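Local atomic coordinates of myosin IE heavy chain (Dictyostelium discoideum, PDB entry 1LKX), a protein that binds actin and hydrolyses ATP as a single-headed myosin motor, and may move membranes relative to actin filaments. Residues Arg192-Leu206 with Leu219-Ser232. Residues are numbered along the deposited sequence; the frame is centred on the assembly and turned at random.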
ATOM      1  N   ARG A 192       4.195  -3.629  19.782  1.00 42.86           N
ATOM      2  CA  ARG A 192       4.655  -4.261  18.552  1.00 44.59           C
ATOM      3  C   ARG A 192       5.494  -5.507  18.841  1.00 45.99           C
ATOM      4  O   ARG A 192       5.910  -5.724  19.978  1.00 47.65           O
ATOM      5  CB  ARG A 192       5.488  -3.256  17.758  1.00 42.89           C
ATOM      6  CG  ARG A 192       6.653  -2.708  18.555  1.00 41.51           C
ATOM      7  CD  ARG A 192       7.188  -1.447  17.930  1.00 41.65           C
ATOM      8  NE  ARG A 192       7.318  -0.365  18.898  1.00 40.65           N
ATOM      9  CZ  ARG A 192       6.310   0.126  19.609  1.00 40.83           C
ATOM     10  NH1 ARG A 192       5.099  -0.367  19.474  1.00 42.38           N
ATOM     11  NH2 ARG A 192       6.506   1.126  20.445  1.00 42.19           N
ATOM     12  N   THR A 193       5.730  -6.320  17.814  1.00 46.18           N
ATOM     13  CA  THR A 193       6.549  -7.524  17.953  1.00 47.04           C
ATOM     14  C   THR A 193       7.930  -7.131  18.469  1.00 47.78           C
ATOM     15  O   THR A 193       8.538  -6.188  17.974  1.00 48.11           O
ATOM     16  CB  THR A 193       6.755  -8.221  16.603  1.00 47.08           C
ATOM     17  OG1 THR A 193       5.492  -8.633  16.076  1.00 49.84           O
ATOM     18  CG2 THR A 193       7.646  -9.423  16.758  1.00 47.92           C
ATOM     19  N   GLN A 194       8.425  -7.854  19.463  1.00 48.95           N
ATOM     20  CA  GLN A 194       9.731  -7.568  20.025  1.00 50.32           C
ATOM     21  C   GLN A 194      10.682  -7.645  18.849  1.00 49.95           C
ATOM     22  O   GLN A 194      10.492  -8.461  17.947  1.00 49.15           O
ATOM     23  CB  GLN A 194      10.104  -8.610  21.076  1.00 53.75           C
ATOM     24  CG  GLN A 194       8.911  -9.368  21.666  1.00 61.70           C
ATOM     25  CD  GLN A 194       8.236 -10.336  20.658  1.00 66.82           C
ATOM     26  OE1 GLN A 194       7.467  -9.919  19.775  1.00 68.10           O
ATOM     27  NE2 GLN A 194       8.536 -11.636  20.792  1.00 69.01           N
ATOM     28  N   GLY A 195      11.698  -6.787  18.854  1.00 49.53           N
ATOM     29  CA  GLY A 195      12.646  -6.770  17.759  1.00 47.80           C
ATOM     30  C   GLY A 195      12.247  -5.702  16.770  1.00 47.17           C
ATOM     31  O   GLY A 195      13.090  -5.041  16.181  1.00 47.54           O
ATOM     32  N   GLU A 196      10.946  -5.536  16.577  1.00 47.13           N
ATOM     33  CA  GLU A 196      10.461  -4.520  15.667  1.00 47.13           C
ATOM     34  C   GLU A 196      10.618  -3.145  16.303  1.00 46.70           C
ATOM     35  O   GLU A 196      11.148  -3.011  17.406  1.00 46.34           O
ATOM     36  CB  GLU A 196       9.005  -4.791  15.270  1.00 48.63           C
ATOM     37  CG  GLU A 196       8.877  -5.846  14.159  1.00 52.29           C
ATOM     38  CD  GLU A 196       7.456  -6.009  13.618  1.00 54.86           C
ATOM     39  OE1 GLU A 196       6.770  -4.976  13.444  1.00 57.02           O
ATOM     40  OE2 GLU A 196       7.034  -7.165  13.351  1.00 54.78           O
ATOM     41  N   ARG A 197      10.140  -2.125  15.608  1.00 45.36           N
ATOM     42  CA  ARG A 197      10.290  -0.761  16.068  1.00 43.32           C
ATOM     43  C   ARG A 197       9.005   0.009  15.764  1.00 43.01           C
ATOM     44  O   ARG A 197       8.201  -0.407  14.936  1.00 43.03           O
ATOM     45  CB  ARG A 197      11.456  -0.161  15.299  1.00 43.66           C
ATOM     46  CG  ARG A 197      12.199   0.987  15.919  1.00 42.91           C
ATOM     47  CD  ARG A 197      12.835   1.737  14.780  1.00 39.64           C
ATOM     48  NE  ARG A 197      13.942   2.574  15.183  1.00 37.31           N
ATOM     49  CZ  ARG A 197      14.541   3.403  14.348  1.00 37.58           C
ATOM     50  NH1 ARG A 197      15.554   4.153  14.746  1.00 38.62           N
ATOM     51  NH2 ARG A 197      14.103   3.486  13.104  1.00 37.64           N
ATOM     52  N   SER A 198       8.806   1.135  16.434  1.00 42.05           N
ATOM     53  CA  SER A 198       7.614   1.931  16.194  1.00 40.73           C
ATOM     54  C   SER A 198       7.853   2.791  14.958  1.00 40.05           C
ATOM     55  O   SER A 198       8.823   2.566  14.219  1.00 40.62           O
ATOM     56  CB  SER A 198       7.325   2.818  17.403  1.00 41.21           C
ATOM     57  OG  SER A 198       6.189   3.630  17.181  1.00 41.28           O
ATOM     58  N   PHE A 199       6.975   3.766  14.726  1.00 37.66           N
ATOM     59  CA  PHE A 199       7.129   4.657  13.581  1.00 37.21           C
ATOM     60  C   PHE A 199       8.429   5.472  13.650  1.00 37.19           C
ATOM     61  O   PHE A 199       8.844   5.937  14.716  1.00 35.60           O
ATOM     62  CB  PHE A 199       5.926   5.587  13.462  1.00 35.98           C
ATOM     63  CG  PHE A 199       4.663   4.881  13.098  1.00 35.15           C
ATOM     64  CD1 PHE A 199       3.725   4.583  14.062  1.00 34.26           C
ATOM     65  CD2 PHE A 199       4.437   4.465  11.784  1.00 35.73           C
ATOM     66  CE1 PHE A 199       2.572   3.877  13.734  1.00 35.00           C
ATOM     67  CE2 PHE A 199       3.293   3.761  11.445  1.00 34.80           C
ATOM     68  CZ  PHE A 199       2.355   3.465  12.422  1.00 34.20           C
ATOM     69  N   HIS A 200       9.063   5.640  12.496  1.00 37.50           N
ATOM     70  CA  HIS A 200      10.329   6.343  12.421  1.00 37.93           C
ATOM     71  C   HIS A 200      10.381   7.673  13.144  1.00 38.15           C
ATOM     72  O   HIS A 200      11.173   7.851  14.069  1.00 39.26           O
ATOM     73  CB  HIS A 200      10.737   6.557  10.963  1.00 38.44           C
ATOM     74  CG  HIS A 200      10.961   5.288  10.207  1.00 38.72           C
ATOM     75  ND1 HIS A 200      11.332   4.112  10.823  1.00 40.29           N
ATOM     76  CD2 HIS A 200      10.877   5.013   8.884  1.00 39.11           C
ATOM     77  CE1 HIS A 200      11.462   3.163   9.911  1.00 42.23           C
ATOM     78  NE2 HIS A 200      11.192   3.685   8.726  1.00 41.00           N
ATOM     79  N   ILE A 201       9.543   8.607  12.711  1.00 37.34           N
ATOM     80  CA  ILE A 201       9.518   9.944  13.280  1.00 36.39           C
ATOM     81  C   ILE A 201       9.825   9.989  14.776  1.00 36.07           C
ATOM     82  O   ILE A 201      10.590  10.831  15.215  1.00 36.40           O
ATOM     83  CB  ILE A 201       8.167  10.633  12.992  1.00 35.70           C
ATOM     84  CG1 ILE A 201       8.262  12.121  13.310  1.00 34.26           C
ATOM     85  CG2 ILE A 201       7.067   9.981  13.795  1.00 37.99           C
ATOM     86  CD1 ILE A 201       9.282  12.834  12.502  1.00 32.47           C
ATOM     87  N   PHE A 202       9.254   9.079  15.553  1.00 36.49           N
ATOM     88  CA  PHE A 202       9.495   9.064  16.987  1.00 37.19           C
ATOM     89  C   PHE A 202      10.977   9.019  17.281  1.00 39.00           C
ATOM     90  O   PHE A 202      11.498   9.873  17.983  1.00 41.45           O
ATOM     91  CB  PHE A 202       8.828   7.856  17.647  1.00 37.02           C
ATOM     92  CG  PHE A 202       7.347   8.001  17.840  1.00 35.24           C
ATOM     93  CD1 PHE A 202       6.833   9.025  18.611  1.00 35.13           C
ATOM     94  CD2 PHE A 202       6.471   7.093  17.269  1.00 34.95           C
ATOM     95  CE1 PHE A 202       5.467   9.141  18.810  1.00 36.16           C
ATOM     96  CE2 PHE A 202       5.105   7.199  17.461  1.00 34.87           C
ATOM     97  CZ  PHE A 202       4.601   8.222  18.231  1.00 36.33           C
ATOM     98  N   TYR A 203      11.662   8.020  16.742  1.00 40.39           N
ATOM     99  CA  TYR A 203      13.092   7.873  16.973  1.00 40.01           C
ATOM    100  C   TYR A 203      13.894   9.010  16.379  1.00 40.72           C
ATOM    101  O   TYR A 203      14.832   9.498  16.989  1.00 41.25           O
ATOM    102  CB  TYR A 203      13.574   6.553  16.395  1.00 38.34           C
ATOM    103  CG  TYR A 203      12.815   5.380  16.936  1.00 36.81           C
ATOM    104  CD1 TYR A 203      11.604   4.996  16.386  1.00 37.11           C
ATOM    105  CD2 TYR A 203      13.298   4.671  18.019  1.00 36.93           C
ATOM    106  CE1 TYR A 203      10.888   3.921  16.909  1.00 37.84           C
ATOM    107  CE2 TYR A 203      12.596   3.602  18.550  1.00 37.44           C
ATOM    108  CZ  TYR A 203      11.395   3.226  17.992  1.00 37.54           C
ATOM    109  OH  TYR A 203      10.732   2.135  18.505  1.00 36.58           O
ATOM    110  N   GLN A 204      13.509   9.439  15.189  1.00 42.45           N
ATOM    111  CA  GLN A 204      14.215  10.507  14.507  1.00 46.16           C
ATOM    112  C   GLN A 204      14.080  11.854  15.211  1.00 47.22           C
ATOM    113  O   GLN A 204      15.020  12.647  15.241  1.00 47.27           O
ATOM    114  CB  GLN A 204      13.716  10.587  13.067  1.00 47.03           C
ATOM    115  CG  GLN A 204      13.668   9.220  12.412  1.00 47.87           C
ATOM    116  CD  GLN A 204      13.316   9.274  10.951  1.00 49.05           C
ATOM    117  OE1 GLN A 204      12.471  10.059  10.535  1.00 49.77           O
ATOM    118  NE2 GLN A 204      13.953   8.418  10.158  1.00 50.61           N
ATOM    119  N   MET A 205      12.910  12.113  15.776  1.00 49.48           N
ATOM    120  CA  MET A 205      12.681  13.362  16.495  1.00 51.95           C
ATOM    121  C   MET A 205      13.571  13.403  17.731  1.00 53.05           C
ATOM    122  O   MET A 205      14.200  14.421  18.035  1.00 53.30           O
ATOM    123  CB  MET A 205      11.226  13.463  16.934  1.00 52.23           C
ATOM    124  CG  MET A 205      11.034  14.359  18.130  1.00 54.54           C
ATOM    125  SD  MET A 205       9.404  14.172  18.838  1.00 59.82           S
ATOM    126  CE  MET A 205       8.608  15.684  18.292  1.00 58.81           C
ATOM    127  N   LEU A 206      13.607  12.284  18.445  1.00 53.28           N
ATOM    128  CA  LEU A 206      14.407  12.177  19.650  1.00 53.52           C
ATOM    129  C   LEU A 206      15.897  12.402  19.399  1.00 54.89           C
ATOM    130  O   LEU A 206      16.636  12.725  20.331  1.00 55.99           O
ATOM    131  CB  LEU A 206      14.172  10.815  20.301  1.00 51.37           C
ATOM    132  CG  LEU A 206      13.261  10.806  21.529  1.00 50.89           C
ATOM    133  CD1 LEU A 206      12.120  11.776  21.348  1.00 50.71           C
ATOM    134  CD2 LEU A 206      12.736   9.403  21.758  1.00 51.48           C
ATOM    135  N   LEU A 219      11.142  16.213  27.029  1.00 61.52           N
ATOM    136  CA  LEU A 219      11.732  14.998  26.484  1.00 60.78           C
ATOM    137  C   LEU A 219      13.222  14.919  26.722  1.00 61.25           C
ATOM    138  O   LEU A 219      13.886  15.932  26.936  1.00 61.48           O
ATOM    139  CB  LEU A 219      11.467  14.898  24.977  1.00 59.36           C
ATOM    140  CG  LEU A 219      10.013  14.699  24.545  1.00 59.33           C
ATOM    141  CD1 LEU A 219       9.934  14.633  23.043  1.00 58.66           C
ATOM    142  CD2 LEU A 219       9.454  13.428  25.152  1.00 58.99           C
ATOM    143  N   THR A 220      13.730  13.693  26.688  1.00 61.89           N
ATOM    144  CA  THR A 220      15.146  13.416  26.860  1.00 62.25           C
ATOM    145  C   THR A 220      15.556  12.622  25.638  1.00 62.80           C
ATOM    146  O   THR A 220      14.882  11.655  25.280  1.00 63.39           O
ATOM    147  CB  THR A 220      15.409  12.563  28.110  1.00 61.88           C
ATOM    148  OG1 THR A 220      16.664  11.881  27.969  1.00 60.77           O
ATOM    149  CG2 THR A 220      14.295  11.555  28.305  1.00 61.16           C
ATOM    150  N   PRO A 221      16.662  13.018  24.981  1.00 63.03           N
ATOM    151  CA  PRO A 221      17.181  12.351  23.779  1.00 63.49           C
ATOM    152  C   PRO A 221      17.601  10.926  24.075  1.00 64.01           C
ATOM    153  O   PRO A 221      18.783  10.649  24.277  1.00 65.80           O
ATOM    154  CB  PRO A 221      18.364  13.226  23.391  1.00 62.92           C
ATOM    155  CG  PRO A 221      18.888  13.644  24.716  1.00 62.84           C
ATOM    156  CD  PRO A 221      17.617  14.034  25.454  1.00 63.07           C
ATOM    157  N   ASN A 222      16.637  10.017  24.085  1.00 63.58           N
ATOM    158  CA  ASN A 222      16.939   8.637  24.399  1.00 63.87           C
ATOM    159  C   ASN A 222      15.658   7.808  24.357  1.00 62.62           C
ATOM    160  O   ASN A 222      14.845   7.861  25.272  1.00 61.77           O
ATOM    161  CB  ASN A 222      17.578   8.589  25.792  1.00 66.13           C
ATOM    162  CG  ASN A 222      18.223   7.255  26.097  1.00 69.72           C
ATOM    163  OD1 ASN A 222      17.540   6.270  26.390  1.00 73.54           O
ATOM    164  ND2 ASN A 222      19.549   7.211  26.023  1.00 69.89           N
ATOM    165  N   ALA A 223      15.489   7.035  23.291  1.00 61.48           N
ATOM    166  CA  ALA A 223      14.299   6.211  23.135  1.00 60.81           C
ATOM    167  C   ALA A 223      14.022   5.295  24.316  1.00 60.15           C
ATOM    168  O   ALA A 223      12.883   5.159  24.744  1.00 61.20           O
ATOM    169  CB  ALA A 223      14.399   5.389  21.861  1.00 60.83           C
ATOM    170  N   PRO A 224      15.056   4.641  24.853  1.00 59.68           N
ATOM    171  CA  PRO A 224      14.868   3.738  25.995  1.00 59.18           C
ATOM    172  C   PRO A 224      14.116   4.394  27.160  1.00 58.79           C
ATOM    173  O   PRO A 224      13.457   3.716  27.967  1.00 58.92           O
ATOM    174  CB  PRO A 224      16.298   3.362  26.368  1.00 59.07           C
ATOM    175  CG  PRO A 224      16.985   3.364  25.042  1.00 59.70           C
ATOM    176  CD  PRO A 224      16.455   4.619  24.391  1.00 59.63           C
ATOM    177  N   ALA A 225      14.215   5.718  27.235  1.00 56.84           N
ATOM    178  CA  ALA A 225      13.565   6.483  28.293  1.00 55.27           C
ATOM    179  C   ALA A 225      12.037   6.484  28.205  1.00 53.74           C
ATOM    180  O   ALA A 225      11.355   6.976  29.101  1.00 52.97           O
ATOM    181  CB  ALA A 225      14.089   7.915  28.282  1.00 55.40           C
ATOM    182  N   TYR A 226      11.493   5.934  27.131  1.00 52.61           N
ATOM    183  CA  TYR A 226      10.050   5.912  26.981  1.00 52.33           C
ATOM    184  C   TYR A 226       9.471   4.512  26.873  1.00 51.89           C
ATOM    185  O   TYR A 226       9.985   3.658  26.149  1.00 51.57           O
ATOM    186  CB  TYR A 226       9.650   6.778  25.786  1.00 52.12           C
ATOM    187  CG  TYR A 226      10.170   8.182  25.940  1.00 51.19           C
ATOM    188  CD1 TYR A 226      11.502   8.477  25.684  1.00 50.45           C
ATOM    189  CD2 TYR A 226       9.360   9.187  26.453  1.00 51.72           C
ATOM    190  CE1 TYR A 226      12.021   9.735  25.945  1.00 52.08           C
ATOM    191  CE2 TYR A 226       9.867  10.451  26.720  1.00 51.89           C
ATOM    192  CZ  TYR A 226      11.201  10.718  26.468  1.00 52.57           C
ATOM    193  OH  TYR A 226      11.729  11.951  26.774  1.00 53.81           O
ATOM    194  N   GLU A 227       8.393   4.295  27.620  1.00 51.62           N
ATOM    195  CA  GLU A 227       7.698   3.019  27.675  1.00 52.10           C
ATOM    196  C   GLU A 227       7.357   2.429  26.306  1.00 51.07           C
ATOM    197  O   GLU A 227       7.868   1.373  25.924  1.00 49.56           O
ATOM    198  CB  GLU A 227       6.423   3.178  28.497  1.00 54.05           C
ATOM    199  CG  GLU A 227       5.605   1.911  28.607  1.00 59.15           C
ATOM    200  CD  GLU A 227       6.468   0.697  28.928  1.00 61.76           C
ATOM    201  OE1 GLU A 227       7.402   0.840  29.752  1.00 62.43           O
ATOM    202  OE2 GLU A 227       6.205  -0.394  28.360  1.00 62.68           O
ATOM    203  N   TYR A 228       6.488   3.111  25.575  1.00 49.92           N
ATOM    204  CA  TYR A 228       6.091   2.645  24.266  1.00 49.41           C
ATOM    205  C   TYR A 228       7.281   2.224  23.409  1.00 50.02           C
ATOM    206  O   TYR A 228       7.251   1.162  22.789  1.00 51.71           O
ATOM    207  CB  TYR A 228       5.284   3.718  23.537  1.00 47.84           C
ATOM    208  CG  TYR A 228       3.914   3.970  24.120  1.00 46.30           C
ATOM    209  CD1 TYR A 228       3.200   2.946  24.746  1.00 46.52           C
ATOM    210  CD2 TYR A 228       3.308   5.217  23.998  1.00 45.12           C
ATOM    211  CE1 TYR A 228       1.914   3.165  25.237  1.00 46.56           C
ATOM    212  CE2 TYR A 228       2.032   5.447  24.476  1.00 45.50           C
ATOM    213  CZ  TYR A 228       1.336   4.419  25.095  1.00 46.60           C
ATOM    214  OH  TYR A 228       0.065   4.649  25.576  1.00 47.67           O
ATOM    215  N   LEU A 229       8.332   3.036  23.376  1.00 49.55           N
ATOM    216  CA  LEU A 229       9.501   2.700  22.571  1.00 49.87           C
ATOM    217  C   LEU A 229      10.363   1.586  23.165  1.00 50.71           C
ATOM    218  O   LEU A 229      10.943   0.778  22.445  1.00 51.77           O
ATOM    219  CB  LEU A 229      10.366   3.937  22.353  1.00 48.39           C
ATOM    220  CG  LEU A 229       9.686   5.124  21.674  1.00 47.39           C
ATOM    221  CD1 LEU A 229      10.725   6.176  21.339  1.00 47.09           C
ATOM    222  CD2 LEU A 229       8.981   4.665  20.418  1.00 46.12           C
ATOM    223  N   LYS A 230      10.444   1.539  24.481  1.00 51.15           N
ATOM    224  CA  LYS A 230      11.253   0.533  25.140  1.00 51.61           C
ATOM    225  C   LYS A 230      10.737  -0.895  24.956  1.00 51.84           C
ATOM    226  O   LYS A 230      11.523  -1.811  24.802  1.00 51.36           O
ATOM    227  CB  LYS A 230      11.336   0.866  26.629  1.00 53.12           C
ATOM    228  CG  LYS A 230      12.341   0.049  27.412  1.00 53.71           C
ATOM    229  CD  LYS A 230      12.203   0.317  28.897  1.00 55.02           C
ATOM    230  CE  LYS A 230      13.393  -0.235  29.658  1.00 57.42           C
ATOM    231  NZ  LYS A 230      14.668   0.483  29.312  1.00 59.05           N
ATOM    232  N   LYS A 231       9.419  -1.075  24.973  1.00 52.81           N
ATOM    233  CA  LYS A 231       8.796  -2.396  24.851  1.00 53.88           C
ATOM    234  C   LYS A 231       9.430  -3.350  23.845  1.00 54.72           C
ATOM    235  O   LYS A 231       9.969  -4.384  24.215  1.00 55.41           O
ATOM    236  CB  LYS A 231       7.307  -2.249  24.514  1.00 53.59           C
ATOM    237  CG  LYS A 231       6.577  -1.270  25.397  1.00 56.91           C
ATOM    238  CD  LYS A 231       5.123  -1.109  24.996  1.00 58.92           C
ATOM    239  CE  LYS A 231       4.303  -2.334  25.378  1.00 61.61           C
ATOM    240  NZ  LYS A 231       2.853  -2.198  25.019  1.00 61.95           N
ATOM    241  N   SER A 232       9.351  -3.010  22.566  1.00 55.99           N
ATOM    242  CA  SER A 232       9.886  -3.864  21.510  1.00 56.90           C
ATOM    243  C   SER A 232      11.393  -4.016  21.579  1.00 57.37           C
ATOM    244  O   SER A 232      11.996  -4.714  20.766  1.00 57.22           O
ATOM    245  CB  SER A 232       9.488  -3.313  20.137  1.00 57.49           C
ATOM    246  OG  SER A 232       9.973  -1.995  19.945  1.00 58.51           O
TER
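Gly195 and Ser232 join the two backbones at one end and Leu206 meets Pro221 at the other, while the short helices 200-206 and 227-231 stand at 111° to each other, their axes 11.7 Å apart at closest approach. The type II turn from Thr193 to Glu196 presents Gly195 N to Ser232 O in a nearly straight hydrogen bond of 2.8 Å, in the carbonyl plane and on a lone pair. The Ser232 hydroxyl donates to Glu196 O (3.0 Å from OG), approaching from above the carbonyl plane. Arg192 lays its CG and CD alongside Ser232 CB and OG; a bend at chi3 (130°) then turns its guanidinium toward the start of helix 227-231, with Ser198 CB over one face, offset toward the rim. All this belongs to the upper 50 kDa region of the myosin motor domain: the side chain of Glu196, salt-bridged to Arg188, is about 9 Å from the bound vanadate. Arg197 NE, whose guanidinium is salt-bridged to Asp242, sits over the centre of one face of the Tyr203 ring, and Leu229 CD1 is offset toward the rim on the opposite face. With CG anti to the carbonyl carbon (chi1 -56°), Tyr203 runs back toward the start of its helix, and its OH accepts a hydrogen bond from Ser198 N (3.0 Å). Leu206 reaches Leu229 tip to tip (CD2 to CD1, 3.8 Å), while the Leu206 and Leu219 side chains cross at about a right angle, touching CD1 to CD1 at 4.0 Å. Helix 260-276 adds Trp267 on Met205.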